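Local coordinates for PduO-type ATP--cob(I)alamin adenosyltransferase (Sulfolobus tokodaii, PDB 1WOZ), which probably transfers the adenosyl group of ATP to cob(I)alamin, as expected of a PduO-type corrinoid adenosyltransferase, at residues V25-D30 against R126-Y131; K74-E79 against E137-I142; K100-P105 against Y171-F176; E109-L114 against L158-R163; V116-A121 against L152-A157. All coordinates share one frame; numbering follows the deposited sequence.

Contact 1: V25-D30 against R126-Y131; sequences VNFLGD and RNAVKY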
# COMPACT_ATOMS: atom_id res chain seq x y z
N VAL A 25 18.46 -0.72 -5.70
CA VAL A 25 17.60 0.45 -5.48
C VAL A 25 16.16 0.02 -5.20
O VAL A 25 15.50 0.59 -4.32
CB VAL A 25 17.64 1.40 -6.69
CG1 VAL A 25 16.65 2.56 -6.48
CG2 VAL A 25 19.06 1.96 -6.85
N ASN A 26 15.67 -0.97 -5.94
CA ASN A 26 14.32 -1.49 -5.71
C ASN A 26 14.18 -2.17 -4.33
O ASN A 26 13.16 -2.01 -3.66
CB ASN A 26 13.93 -2.45 -6.83
CG ASN A 26 13.39 -1.73 -8.06
OD1 ASN A 26 12.27 -1.20 -8.03
ND2 ASN A 26 14.16 -1.70 -9.13
N PHE A 27 15.18 -2.94 -3.92
CA PHE A 27 15.14 -3.60 -2.62
C PHE A 27 15.09 -2.53 -1.52
O PHE A 27 14.28 -2.60 -0.59
CB PHE A 27 16.39 -4.50 -2.44
CG PHE A 27 16.24 -5.58 -1.40
CD1 PHE A 27 17.13 -6.66 -1.38
CD2 PHE A 27 15.23 -5.53 -0.44
CE1 PHE A 27 17.02 -7.67 -0.42
CE2 PHE A 27 15.11 -6.54 0.53
CZ PHE A 27 16.01 -7.62 0.54
N LEU A 28 15.96 -1.53 -1.62
CA LEU A 28 15.97 -0.44 -0.65
C LEU A 28 14.62 0.30 -0.69
O LEU A 28 14.11 0.72 0.35
CB LEU A 28 17.11 0.55 -0.94
CG LEU A 28 18.52 -0.02 -0.78
CD1 LEU A 28 19.56 1.04 -1.24
CD2 LEU A 28 18.77 -0.39 0.69
N GLY A 29 14.04 0.45 -1.88
CA GLY A 29 12.74 1.11 -1.98
C GLY A 29 11.66 0.29 -1.27
O GLY A 29 10.79 0.85 -0.57
N ASP A 30 11.70 -1.03 -1.45
CA ASP A 30 10.71 -1.90 -0.79
C ASP A 30 10.86 -1.83 0.74
O ASP A 30 9.87 -1.81 1.47
CB ASP A 30 10.85 -3.35 -1.25
CG ASP A 30 10.44 -3.54 -2.69
OD1 ASP A 30 9.76 -2.65 -3.25
OD2 ASP A 30 10.78 -4.58 -3.28
N ARG A 126 9.07 -11.73 -0.70
CA ARG A 126 9.06 -12.35 -2.03
C ARG A 126 9.99 -11.62 -2.99
O ARG A 126 10.74 -12.25 -3.74
CB ARG A 126 7.65 -12.38 -2.65
CG ARG A 126 6.64 -13.32 -1.97
CD ARG A 126 5.38 -13.44 -2.85
NE ARG A 126 4.81 -12.13 -3.22
CZ ARG A 126 4.07 -11.36 -2.42
NH1 ARG A 126 3.78 -11.73 -1.18
NH2 ARG A 126 3.60 -10.20 -2.86
N ASN A 127 9.93 -10.29 -3.01
CA ASN A 127 10.82 -9.52 -3.88
C ASN A 127 12.30 -9.80 -3.53
O ASN A 127 13.14 -9.92 -4.41
CB ASN A 127 10.53 -8.02 -3.78
CG ASN A 127 9.15 -7.66 -4.31
OD1 ASN A 127 8.47 -8.49 -4.91
ND2 ASN A 127 8.75 -6.41 -4.11
N ALA A 128 12.60 -9.90 -2.23
CA ALA A 128 13.97 -10.17 -1.81
C ALA A 128 14.50 -11.46 -2.43
O ALA A 128 15.65 -11.53 -2.87
CB ALA A 128 14.05 -10.25 -0.28
N VAL A 129 13.66 -12.50 -2.47
CA VAL A 129 14.06 -13.76 -3.08
C VAL A 129 14.39 -13.51 -4.55
O VAL A 129 15.38 -14.03 -5.08
CB VAL A 129 12.94 -14.81 -2.97
CG1 VAL A 129 13.32 -16.07 -3.75
CG2 VAL A 129 12.72 -15.17 -1.51
N LYS A 130 13.58 -12.70 -5.22
CA LYS A 130 13.83 -12.37 -6.62
C LYS A 130 15.11 -11.53 -6.78
O LYS A 130 15.89 -11.75 -7.71
CB LYS A 130 12.64 -11.61 -7.20
CG LYS A 130 12.82 -11.10 -8.61
CD LYS A 130 11.61 -10.27 -9.06
CE LYS A 130 11.38 -9.06 -8.14
NZ LYS A 130 10.18 -8.25 -8.55
N TYR A 131 15.33 -10.57 -5.89
CA TYR A 131 16.52 -9.73 -6.00
C TYR A 131 17.79 -10.52 -5.78
O TYR A 131 18.84 -10.19 -6.34
CB TYR A 131 16.49 -8.58 -4.99
CG TYR A 131 15.30 -7.67 -5.13
CD1 TYR A 131 14.87 -7.23 -6.39
CD2 TYR A 131 14.63 -7.21 -4.00
CE1 TYR A 131 13.79 -6.35 -6.51
CE2 TYR A 131 13.56 -6.34 -4.11
CZ TYR A 131 13.14 -5.91 -5.35
OH TYR A 131 12.07 -5.05 -5.42
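Asp30 on helix 23-44 takes two donors from helix 109-134 on a single carboxylate oxygen. Tyr131 OH donates to Asp30 OD2 over a short 2.5 Å, and Asn127 ND2 donates to Asp30 OD2 at 2.9 Å from the opposite face of the carboxylate, the acceptor lying near the amide plane of Asn127. Phe27 packs beside this group: its CG is 3.5 Å from Tyr131 CD2 and its CZ 3.4 Å from Ala128 CB, the two rings inclined at 36°. With Phe27 CG trans to the backbone N (chi1 -159°), the ring lies against helix 109-134; Leu68 of helix 48-69 and Ile142 of helix 140-163 also touch it. Asn26 ND2 bonds to Ser22 O, while Asn26 OD1 accepts from Arg126 of the third subunit. Replacing Asp30 by alanine would probably leave Tyr131 OH and Asn127 ND2 without their shared acceptor. The carboxylate serves two directions: OD2 ties the antiparallel helices together, and OD1 makes a long, weak ion pair with Arg126 of the third subunit.

Contact 2: K74-E79 against E137-I142; sequences KKKIDE and EINRMI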
# COMPACT_ATOMS: atom_id res chain seq x y z
N LYS A 74 29.35 -2.65 6.65
CA LYS A 74 29.01 -1.70 7.72
C LYS A 74 28.04 -2.25 8.77
O LYS A 74 28.04 -1.82 9.93
CB LYS A 74 28.41 -0.43 7.11
CG LYS A 74 28.13 0.64 8.14
CD LYS A 74 27.57 1.90 7.52
CE LYS A 74 27.33 2.96 8.59
NZ LYS A 74 26.47 4.05 8.06
N LYS A 75 27.20 -3.19 8.36
CA LYS A 75 26.25 -3.83 9.26
C LYS A 75 26.10 -5.24 8.70
O LYS A 75 26.19 -5.44 7.48
CB LYS A 75 24.89 -3.13 9.22
CG LYS A 75 24.84 -1.72 9.79
CD LYS A 75 24.89 -1.72 11.31
CE LYS A 75 24.78 -0.31 11.84
NZ LYS A 75 24.61 -0.31 13.31
N LYS A 76 25.91 -6.21 9.59
CA LYS A 76 25.71 -7.59 9.15
C LYS A 76 24.62 -8.25 9.97
O LYS A 76 24.78 -8.53 11.15
CB LYS A 76 27.00 -8.40 9.26
CG LYS A 76 26.87 -9.78 8.66
CD LYS A 76 28.16 -10.56 8.79
CE LYS A 76 28.07 -11.93 8.14
NZ LYS A 76 29.30 -12.72 8.43
N ILE A 77 23.49 -8.49 9.33
CA ILE A 77 22.37 -9.13 9.99
C ILE A 77 22.76 -10.56 10.31
O ILE A 77 23.25 -11.28 9.44
CB ILE A 77 21.13 -9.10 9.06
CG1 ILE A 77 20.84 -7.65 8.64
CG2 ILE A 77 19.93 -9.73 9.74
CD1 ILE A 77 20.71 -6.66 9.83
N ASP A 78 22.56 -10.97 11.56
CA ASP A 78 22.88 -12.32 11.99
C ASP A 78 21.73 -12.95 12.79
O ASP A 78 20.68 -12.34 12.99
CB ASP A 78 24.17 -12.32 12.81
CG ASP A 78 24.09 -11.45 14.05
OD1 ASP A 78 25.15 -11.10 14.59
OD2 ASP A 78 22.97 -11.11 14.50
N GLU A 79 21.95 -14.17 13.27
CA GLU A 79 20.93 -14.89 14.02
C GLU A 79 20.31 -14.18 15.22
O GLU A 79 19.15 -14.41 15.51
CB GLU A 79 21.46 -16.26 14.48
CG GLU A 79 21.70 -17.23 13.32
CD GLU A 79 22.32 -18.55 13.78
OE1 GLU A 79 21.60 -19.37 14.40
OE2 GLU A 79 23.53 -18.76 13.51
N GLU A 137 25.07 -11.87 -3.74
CA GLU A 137 25.86 -11.49 -2.57
C GLU A 137 24.99 -11.06 -1.38
O GLU A 137 25.50 -10.87 -0.28
CB GLU A 137 26.81 -10.35 -2.93
CG GLU A 137 27.19 -10.30 -4.41
CD GLU A 137 25.98 -10.05 -5.31
OE1 GLU A 137 25.24 -9.08 -5.05
OE2 GLU A 137 25.78 -10.82 -6.26
N ILE A 138 23.70 -10.89 -1.59
CA ILE A 138 22.85 -10.47 -0.49
C ILE A 138 22.91 -11.46 0.67
O ILE A 138 22.90 -12.67 0.48
CB ILE A 138 21.38 -10.27 -0.95
CG1 ILE A 138 20.43 -10.34 0.25
CG2 ILE A 138 21.01 -11.31 -2.00
CD1 ILE A 138 18.99 -10.39 -0.11
N ASN A 139 23.00 -10.92 1.88
CA ASN A 139 23.05 -11.71 3.10
C ASN A 139 21.71 -12.46 3.27
O ASN A 139 20.66 -11.85 3.41
CB ASN A 139 23.30 -10.78 4.29
CG ASN A 139 23.31 -11.50 5.64
OD1 ASN A 139 23.12 -12.72 5.72
ND2 ASN A 139 23.52 -10.74 6.70
N ARG A 140 21.77 -13.79 3.23
CA ARG A 140 20.60 -14.66 3.36
C ARG A 140 19.79 -14.42 4.65
O ARG A 140 18.58 -14.64 4.69
CB ARG A 140 21.05 -16.12 3.28
CG ARG A 140 19.95 -17.18 3.40
CD ARG A 140 19.01 -17.18 2.19
NE ARG A 140 18.00 -18.24 2.24
CZ ARG A 140 18.26 -19.55 2.20
NH1 ARG A 140 19.52 -19.97 2.12
NH2 ARG A 140 17.27 -20.43 2.23
N MSE A 141 20.46 -13.96 5.70
CA MSE A 141 19.79 -13.71 6.97
C MSE A 141 18.74 -12.60 6.85
O MSE A 141 17.84 -12.48 7.69
CB MSE A 141 20.81 -13.35 8.05
CG MSE A 141 20.30 -13.60 9.47
SE MSE A 141 19.88 -15.53 9.86
CE MSE A 141 20.76 -16.35 8.39
N ILE A 142 18.86 -11.79 5.82
CA ILE A 142 17.92 -10.70 5.59
C ILE A 142 16.55 -11.27 5.23
O ILE A 142 15.52 -10.80 5.72
CB ILE A 142 18.43 -9.80 4.47
CG1 ILE A 142 19.62 -8.98 5.01
CG2 ILE A 142 17.32 -8.86 3.96
CD1 ILE A 142 20.32 -8.16 3.94
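Ile77 and Asn139 meet where the irregular segment 74-79 passes the first turn of helix 140-163, the backbones coming closest at Asp78 and Met141, whose CA atoms are 6.1 Å apart. Asn139 ND2 donates to Ile77 O at 2.8 Å, arriving on a carbonyl lone pair and in the carbonyl plane, with the acceptor also near the plane of the amide. Asn139 CG is trans to its own backbone N (chi1 178°), which sends the amide across to the loop. Its other end, OD1, accepts from Met141 N at 2.9 Å, although this donor stands well above the carbonyl plane. Asn139 is therefore the N-cap of helix 140-163, and Asp78 takes the same position before helix 79-96, where its OD2 makes a weak bond to Lys80 N. Asp67 OD2 accepts from both Ile77 N and Asn139 ND2, fixing the two donors from helix 48-69. A leucine in place of Asn139 would probably leave Ile77 O without this donor and the helix start without its cap. The bent side chain of selenomethionine Met141 crosses that of Ile77 obliquely, its CG 3.7 Å from Asp78 C and 3.9 Å from Ile77 CG2. Deeper in, the Ile77 and Ile142 side chains cross at about a right angle, CG1 to CG1 4.1 Å, and Leu68 and Ile64 of helix 48-69 pack on Ile142 as well.

Contact 3: K100-P105 against Y171-F176; sequences KLFVIP and YDIGKF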
# COMPACT_ATOMS: atom_id res chain seq x y z
N LYS A 100 -7.37 -20.38 15.38
CA LYS A 100 -7.63 -21.24 14.23
C LYS A 100 -7.09 -20.54 12.98
O LYS A 100 -7.09 -19.30 12.91
CB LYS A 100 -9.13 -21.42 14.03
CG LYS A 100 -9.85 -22.28 15.07
CD LYS A 100 -11.35 -22.26 14.77
CE LYS A 100 -12.06 -23.51 15.27
NZ LYS A 100 -11.88 -23.66 16.72
N LEU A 101 -6.66 -21.34 12.00
CA LEU A 101 -6.16 -20.82 10.72
C LEU A 101 -7.19 -21.21 9.64
O LEU A 101 -7.85 -22.25 9.77
CB LEU A 101 -4.79 -21.46 10.43
CG LEU A 101 -3.76 -21.17 11.54
CD1 LEU A 101 -2.46 -21.94 11.24
CD2 LEU A 101 -3.49 -19.65 11.61
N PHE A 102 -7.37 -20.38 8.61
CA PHE A 102 -6.66 -19.12 8.41
C PHE A 102 -7.40 -17.97 9.07
O PHE A 102 -8.62 -17.98 9.16
CB PHE A 102 -6.59 -18.76 6.92
CG PHE A 102 -5.72 -19.66 6.12
CD1 PHE A 102 -6.21 -20.26 4.97
CD2 PHE A 102 -4.40 -19.88 6.48
CE1 PHE A 102 -5.39 -21.07 4.18
CE2 PHE A 102 -3.57 -20.69 5.70
CZ PHE A 102 -4.07 -21.28 4.56
N VAL A 103 -6.65 -16.96 9.51
CA VAL A 103 -7.25 -15.77 10.09
C VAL A 103 -7.54 -14.82 8.91
O VAL A 103 -6.68 -14.59 8.06
CB VAL A 103 -6.27 -15.08 11.09
CG1 VAL A 103 -6.73 -13.64 11.37
CG2 VAL A 103 -6.22 -15.89 12.38
N ILE A 104 -8.77 -14.31 8.85
CA ILE A 104 -9.16 -13.36 7.80
C ILE A 104 -8.66 -12.03 8.33
O ILE A 104 -9.10 -11.56 9.39
CB ILE A 104 -10.69 -13.34 7.61
CG1 ILE A 104 -11.15 -14.72 7.07
CG2 ILE A 104 -11.08 -12.18 6.64
CD1 ILE A 104 -12.68 -14.87 6.90
N PRO A 105 -7.74 -11.38 7.60
CA PRO A 105 -7.19 -10.10 8.07
C PRO A 105 -8.20 -8.98 8.34
O PRO A 105 -9.00 -8.62 7.47
CB PRO A 105 -6.14 -9.76 7.00
CG PRO A 105 -6.73 -10.34 5.76
CD PRO A 105 -7.25 -11.69 6.24
N TYR A 171 -11.31 -18.45 8.15
CA TYR A 171 -11.62 -19.16 6.91
C TYR A 171 -10.90 -20.45 7.29
O TYR A 171 -9.71 -20.65 7.01
CB TYR A 171 -10.95 -18.53 5.70
CG TYR A 171 -11.30 -19.29 4.44
CD1 TYR A 171 -12.50 -19.05 3.76
CD2 TYR A 171 -10.44 -20.28 3.93
CE1 TYR A 171 -12.84 -19.76 2.62
CE2 TYR A 171 -10.77 -21.00 2.77
CZ TYR A 171 -11.96 -20.73 2.12
OH TYR A 171 -12.26 -21.39 0.96
N ASP A 172 -11.65 -21.32 7.95
CA ASP A 172 -11.15 -22.56 8.52
C ASP A 172 -10.55 -23.64 7.64
O ASP A 172 -11.25 -24.25 6.83
CB ASP A 172 -12.27 -23.17 9.36
CG ASP A 172 -11.74 -23.89 10.56
OD1 ASP A 172 -10.76 -24.64 10.40
OD2 ASP A 172 -12.31 -23.70 11.67
N ILE A 173 -9.26 -23.90 7.83
CA ILE A 173 -8.57 -24.93 7.05
C ILE A 173 -8.24 -26.15 7.92
O ILE A 173 -7.54 -27.05 7.49
CB ILE A 173 -7.26 -24.41 6.42
CG1 ILE A 173 -6.31 -23.90 7.51
CG2 ILE A 173 -7.58 -23.35 5.41
CD1 ILE A 173 -4.89 -23.72 7.06
N GLY A 174 -8.73 -26.15 9.16
CA GLY A 174 -8.53 -27.30 10.03
C GLY A 174 -7.30 -27.34 10.91
O GLY A 174 -7.08 -28.34 11.61
N LYS A 175 -6.50 -26.28 10.89
CA LYS A 175 -5.28 -26.24 11.71
C LYS A 175 -5.36 -25.04 12.65
O LYS A 175 -6.13 -24.11 12.39
CB LYS A 175 -4.05 -26.06 10.81
CG LYS A 175 -3.81 -27.21 9.83
CD LYS A 175 -3.30 -28.43 10.56
CE LYS A 175 -2.00 -28.09 11.31
NZ LYS A 175 -1.44 -29.27 12.01
N PHE A 176 -4.59 -25.04 13.73
CA PHE A 176 -4.56 -23.87 14.61
C PHE A 176 -3.11 -23.57 14.98
O PHE A 176 -2.23 -24.43 14.87
CB PHE A 176 -5.44 -24.08 15.87
CG PHE A 176 -4.89 -25.08 16.87
CD1 PHE A 176 -3.93 -24.69 17.80
CD2 PHE A 176 -5.34 -26.40 16.87
CE1 PHE A 176 -3.41 -25.60 18.74
CE2 PHE A 176 -4.83 -27.33 17.80
CZ PHE A 176 -3.86 -26.93 18.74
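Phe102 and Ile173 form the close-packed part of this contact. Ile173 CD1 sits over one face of the Phe102 ring, 3.7 Å from its centroid in a CH-pi contact. Ile173 CG1 lies between its backbone N and carbonyl carbon (chi1 59°), which holds CD1 over the ring face while CG2 meets the CD1 and CE1 atoms of Phe102, 3.4 Å from CE1. Four backbone hydrogen bonds join the segments: Phe102 N to Tyr171 O, Tyr171 N to Phe102 O, Ile173 N to Leu101 O at 2.9 Å, and Leu101 N to Lys175 O. A cis peptide precedes Phe102. The solvent side is looser: Lys100 runs past Asp172, whose OD2 is 5.1 Å from Lys100 NZ, too far for a salt bridge. Asp172 OD1 instead accepts from Gly174 N, an Asx turn at a corner of the chain. The small antiparallel pairing of 103-104 with 169-173 edges the helical bundle, the Phe102 side chain about 4 Å from a bound polyether (POG), and Tyr171 meeting Phe62 and Glu66 of the second subunit.

Contact 4: E109-L114 against L158-R163; sequences EEASVL and LVANKR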
# COMPACT_ATOMS: atom_id res chain seq x y z
N GLU A 109 -9.11 -1.55 14.21
CA GLU A 109 -8.29 -0.78 13.27
C GLU A 109 -6.82 -1.11 13.53
O GLU A 109 -6.01 -1.16 12.60
CB GLU A 109 -8.57 0.73 13.41
CG GLU A 109 -7.88 1.57 12.33
CD GLU A 109 -8.27 3.04 12.37
OE1 GLU A 109 -7.69 3.82 11.58
OE2 GLU A 109 -9.16 3.40 13.17
N GLU A 110 -6.46 -1.34 14.80
CA GLU A 110 -5.08 -1.68 15.15
C GLU A 110 -4.64 -3.00 14.49
O GLU A 110 -3.58 -3.07 13.85
CB GLU A 110 -4.90 -1.79 16.67
CG GLU A 110 -5.04 -0.47 17.40
CD GLU A 110 -6.47 -0.13 17.78
OE1 GLU A 110 -7.40 -0.85 17.36
OE2 GLU A 110 -6.66 0.87 18.50
N ALA A 111 -5.45 -4.04 14.65
CA ALA A 111 -5.11 -5.32 14.03
C ALA A 111 -5.14 -5.17 12.49
O ALA A 111 -4.33 -5.78 11.79
CB ALA A 111 -6.11 -6.40 14.46
N SER A 112 -6.06 -4.37 11.97
CA SER A 112 -6.16 -4.22 10.52
C SER A 112 -4.92 -3.57 9.94
O SER A 112 -4.42 -4.02 8.91
CB SER A 112 -7.40 -3.40 10.13
OG SER A 112 -8.59 -4.08 10.51
N VAL A 113 -4.41 -2.53 10.59
CA VAL A 113 -3.21 -1.88 10.06
C VAL A 113 -2.01 -2.80 10.19
O VAL A 113 -1.10 -2.78 9.34
CB VAL A 113 -2.95 -0.52 10.72
CG1 VAL A 113 -1.74 0.16 10.06
CG2 VAL A 113 -4.16 0.38 10.54
N LEU A 114 -1.99 -3.63 11.24
CA LEU A 114 -0.90 -4.60 11.42
C LEU A 114 -0.94 -5.66 10.32
O LEU A 114 0.12 -6.08 9.84
CB LEU A 114 -1.00 -5.27 12.81
CG LEU A 114 -0.52 -4.30 13.93
CD1 LEU A 114 -1.01 -4.80 15.29
CD2 LEU A 114 1.01 -4.19 13.93
N LEU A 158 -3.19 -10.44 16.43
CA LEU A 158 -4.06 -11.29 17.26
C LEU A 158 -4.25 -10.64 18.64
O LEU A 158 -5.36 -10.60 19.18
CB LEU A 158 -3.44 -12.68 17.47
CG LEU A 158 -3.13 -13.51 16.23
CD1 LEU A 158 -2.51 -14.84 16.66
CD2 LEU A 158 -4.42 -13.73 15.41
N VAL A 159 -3.14 -10.17 19.22
CA VAL A 159 -3.20 -9.54 20.53
C VAL A 159 -3.96 -8.22 20.45
O VAL A 159 -4.74 -7.89 21.38
CB VAL A 159 -1.77 -9.33 21.12
CG1 VAL A 159 -1.86 -8.45 22.38
CG2 VAL A 159 -1.16 -10.71 21.50
N ALA A 160 -3.79 -7.47 19.36
CA ALA A 160 -4.51 -6.21 19.19
C ALA A 160 -6.03 -6.44 19.25
O ALA A 160 -6.76 -5.67 19.92
CB ALA A 160 -4.16 -5.56 17.84
N ASN A 161 -6.51 -7.45 18.53
CA ASN A 161 -7.96 -7.73 18.57
C ASN A 161 -8.40 -8.17 19.96
O ASN A 161 -9.42 -7.73 20.45
CB ASN A 161 -8.36 -8.79 17.53
CG ASN A 161 -8.56 -8.18 16.15
OD1 ASN A 161 -8.86 -6.98 16.04
ND2 ASN A 161 -8.39 -8.98 15.10
N LYS A 162 -7.63 -9.04 20.60
CA LYS A 162 -7.98 -9.46 21.96
C LYS A 162 -8.09 -8.25 22.89
O LYS A 162 -9.05 -8.12 23.66
CB LYS A 162 -6.93 -10.41 22.52
CG LYS A 162 -7.20 -10.86 23.96
CD LYS A 162 -6.14 -11.86 24.39
CE LYS A 162 -6.27 -12.25 25.86
NZ LYS A 162 -7.48 -13.09 26.08
N ARG A 163 -7.10 -7.36 22.83
CA ARG A 163 -7.13 -6.17 23.68
C ARG A 163 -8.30 -5.25 23.34
O ARG A 163 -8.71 -4.44 24.16
CB ARG A 163 -5.81 -5.39 23.58
CG ARG A 163 -4.63 -6.16 24.18
CD ARG A 163 -3.31 -5.35 24.11
NE ARG A 163 -2.17 -6.14 24.58
CZ ARG A 163 -0.91 -5.73 24.54
NH1 ARG A 163 -0.63 -4.52 24.06
NH2 ARG A 163 0.07 -6.52 24.94
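Ala111 and Ala160 make a close, largely apolar helix-to-helix contact near the start of helix 109-134 and the end of helix 140-163. The two segments run antiparallel, at 170°, and their axes approach to 7.9 Å, a closeness that the small methyl groups permit. Ala160 CB faces the backbone of the other helix, 3.8 Å from Ala111 N, and is flanked by Glu110 CB at 4.0 Å and by Leu114 CD1 at 4.1 Å. The Ala111 CB methyl in turn rests against the amide of Asn161, 3.2 Å from its OD1, with Asn161 CG and ND2 hardly farther away. The amide reaches it because Asn161 CG stands trans to the carbonyl carbon (chi1 -83°). This amide is pinned by other partners: OD1 accepts from Ser108 N, and ND2 donates to Gly106 O and Glu168 OE2. Glu110 extends its carboxylate to a salt bridge with Arg164, and Trp47 packs on both Glu110 and Ala160. No hydrogen bond joins the two segments; the direct contact between them rests on van der Waals packing, while the buried Asn161 amide is satisfied by Ser108, Gly106 and Glu168, and Glu110 by Arg164.

Contact 5: V116-A121 against L152-A157; sequences VTRSVA and LLFAMA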
# COMPACT_ATOMS: atom_id res chain seq x y z
N VAL A 116 -2.15 -5.19 7.29
CA VAL A 116 -1.72 -4.56 6.04
C VAL A 116 -0.19 -4.53 6.03
O VAL A 116 0.46 -4.86 5.02
CB VAL A 116 -2.24 -3.10 5.93
CG1 VAL A 116 -1.46 -2.35 4.85
CG2 VAL A 116 -3.75 -3.09 5.63
N THR A 117 0.39 -4.14 7.16
CA THR A 117 1.84 -4.06 7.29
C THR A 117 2.45 -5.46 7.08
O THR A 117 3.46 -5.62 6.40
CB THR A 117 2.19 -3.48 8.68
OG1 THR A 117 1.55 -2.20 8.79
CG2 THR A 117 3.69 -3.28 8.85
N ARG A 118 1.79 -6.47 7.64
CA ARG A 118 2.22 -7.86 7.49
C ARG A 118 2.24 -8.28 5.99
O ARG A 118 3.19 -8.91 5.49
CB ARG A 118 1.27 -8.76 8.30
CG ARG A 118 1.45 -10.28 8.17
CD ARG A 118 0.20 -11.05 8.73
NE ARG A 118 -1.00 -10.70 7.97
CZ ARG A 118 -1.23 -11.06 6.71
NH1 ARG A 118 -0.36 -11.83 6.06
NH2 ARG A 118 -2.29 -10.57 6.07
N SER A 119 1.19 -7.93 5.26
CA SER A 119 1.13 -8.30 3.84
C SER A 119 2.20 -7.56 3.02
O SER A 119 2.72 -8.10 2.03
CB SER A 119 -0.28 -8.05 3.28
OG SER A 119 -0.56 -6.67 3.16
N VAL A 120 2.55 -6.35 3.45
CA VAL A 120 3.60 -5.62 2.73
C VAL A 120 4.95 -6.29 3.05
O VAL A 120 5.80 -6.43 2.17
CB VAL A 120 3.59 -4.13 3.11
CG1 VAL A 120 4.84 -3.38 2.49
CG2 VAL A 120 2.31 -3.50 2.55
N ALA A 121 5.13 -6.71 4.30
CA ALA A 121 6.39 -7.38 4.68
C ALA A 121 6.55 -8.65 3.81
O ALA A 121 7.65 -8.96 3.34
CB ALA A 121 6.37 -7.75 6.16
N LEU A 152 5.69 -12.10 13.39
CA LEU A 152 5.59 -11.24 14.56
C LEU A 152 4.40 -10.28 14.38
O LEU A 152 3.61 -10.06 15.30
CB LEU A 152 6.90 -10.44 14.75
CG LEU A 152 6.82 -9.30 15.77
CD1 LEU A 152 6.40 -9.84 17.13
CD2 LEU A 152 8.18 -8.58 15.84
N LEU A 153 4.29 -9.68 13.19
CA LEU A 153 3.19 -8.75 12.92
C LEU A 153 1.83 -9.46 13.07
O LEU A 153 0.87 -8.88 13.58
CB LEU A 153 3.35 -8.16 11.52
CG LEU A 153 4.53 -7.17 11.37
CD1 LEU A 153 4.79 -6.88 9.90
CD2 LEU A 153 4.23 -5.86 12.13
N PHE A 154 1.77 -10.70 12.60
CA PHE A 154 0.56 -11.54 12.69
C PHE A 154 0.22 -11.74 14.18
O PHE A 154 -0.91 -11.51 14.61
CB PHE A 154 0.83 -12.88 11.99
CG PHE A 154 -0.35 -13.82 11.99
CD1 PHE A 154 -0.54 -14.71 13.04
CD2 PHE A 154 -1.26 -13.81 10.94
CE1 PHE A 154 -1.64 -15.60 13.05
CE2 PHE A 154 -2.37 -14.69 10.93
CZ PHE A 154 -2.56 -15.58 11.99
N ALA A 155 1.21 -12.14 14.98
CA ALA A 155 0.95 -12.36 16.40
C ALA A 155 0.50 -11.08 17.08
O ALA A 155 -0.36 -11.11 17.98
CB ALA A 155 2.21 -12.92 17.09
N MSE A 156 1.06 -9.95 16.66
CA MSE A 156 0.66 -8.69 17.27
C MSE A 156 -0.78 -8.36 16.90
O MSE A 156 -1.50 -7.81 17.72
CB MSE A 156 1.57 -7.54 16.82
CG MSE A 156 2.99 -7.61 17.33
SE MSE A 156 3.89 -6.02 16.61
CE MSE A 156 5.50 -6.00 17.71
N ALA A 157 -1.19 -8.67 15.68
CA ALA A 157 -2.56 -8.39 15.25
C ALA A 157 -3.56 -9.21 16.07
O ALA A 157 -4.66 -8.73 16.39
CB ALA A 157 -2.72 -8.67 13.74
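Leu153 packs as a knob into a hole in the core of the helical bundle, where helices 140-163 and 109-134 run antiparallel; the axes of segments 116-121 and 152-157 approach to 9.0 Å at 168°. Thr117, Arg118 and Ala121, together with Leu114, form the four-residue hole. Leu153 CD1 lies 3.7 Å from Arg118 CA and also touches Thr117 CG2 and Ala121 CB. The CB atoms of Leu153 and Arg118 are 3.9 Å apart. Leu54 of helix 48-69 also touches Leu153. One residue on, Phe154 lies side by side with Arg118, both pointing the same way: Arg118 CD comes to the edge of the ring, near its plane, 3.8 Å from Phe154 CD2. The Arg118 chain bends at its third torsion (chi3 62°). Its guanidinium plane stands at 83° to the Phe154 ring, and its NE bonds to His115 ND1. Asp32 of the second subunit belongs to the POG pocket, and the Arg118 side chain is about 7 Å from the bound polyether. The arginine therefore works at both ends: its aliphatic stem completes the apolar packing inside one subunit, while its NH2 forms a salt bridge to that Asp32, linking two subunits beside the polyether pocket.

How the contacts relate
From the N terminus, the first partners of contacts 1, 2, 3, 4 and 5 follow in that order. Returning, helix 109-134 closes contact 1, the start of helix 140-163 closes contact 2, and further along it contacts 5 and 4 close, before the last strands close contact 3. Contact 5 is thus nested in contact 4, and contact 4 in contact 3, whereas contacts 1 and 2 cross each other and all three of the rest. Contacts 4 and 5 join the same two helices. Contacts 1 and 2 touch through Phe27, Ile138 and Ile142 at one end of the bundle; Val103 packs contact 3 onto Leu158 and Phe154 toward the other.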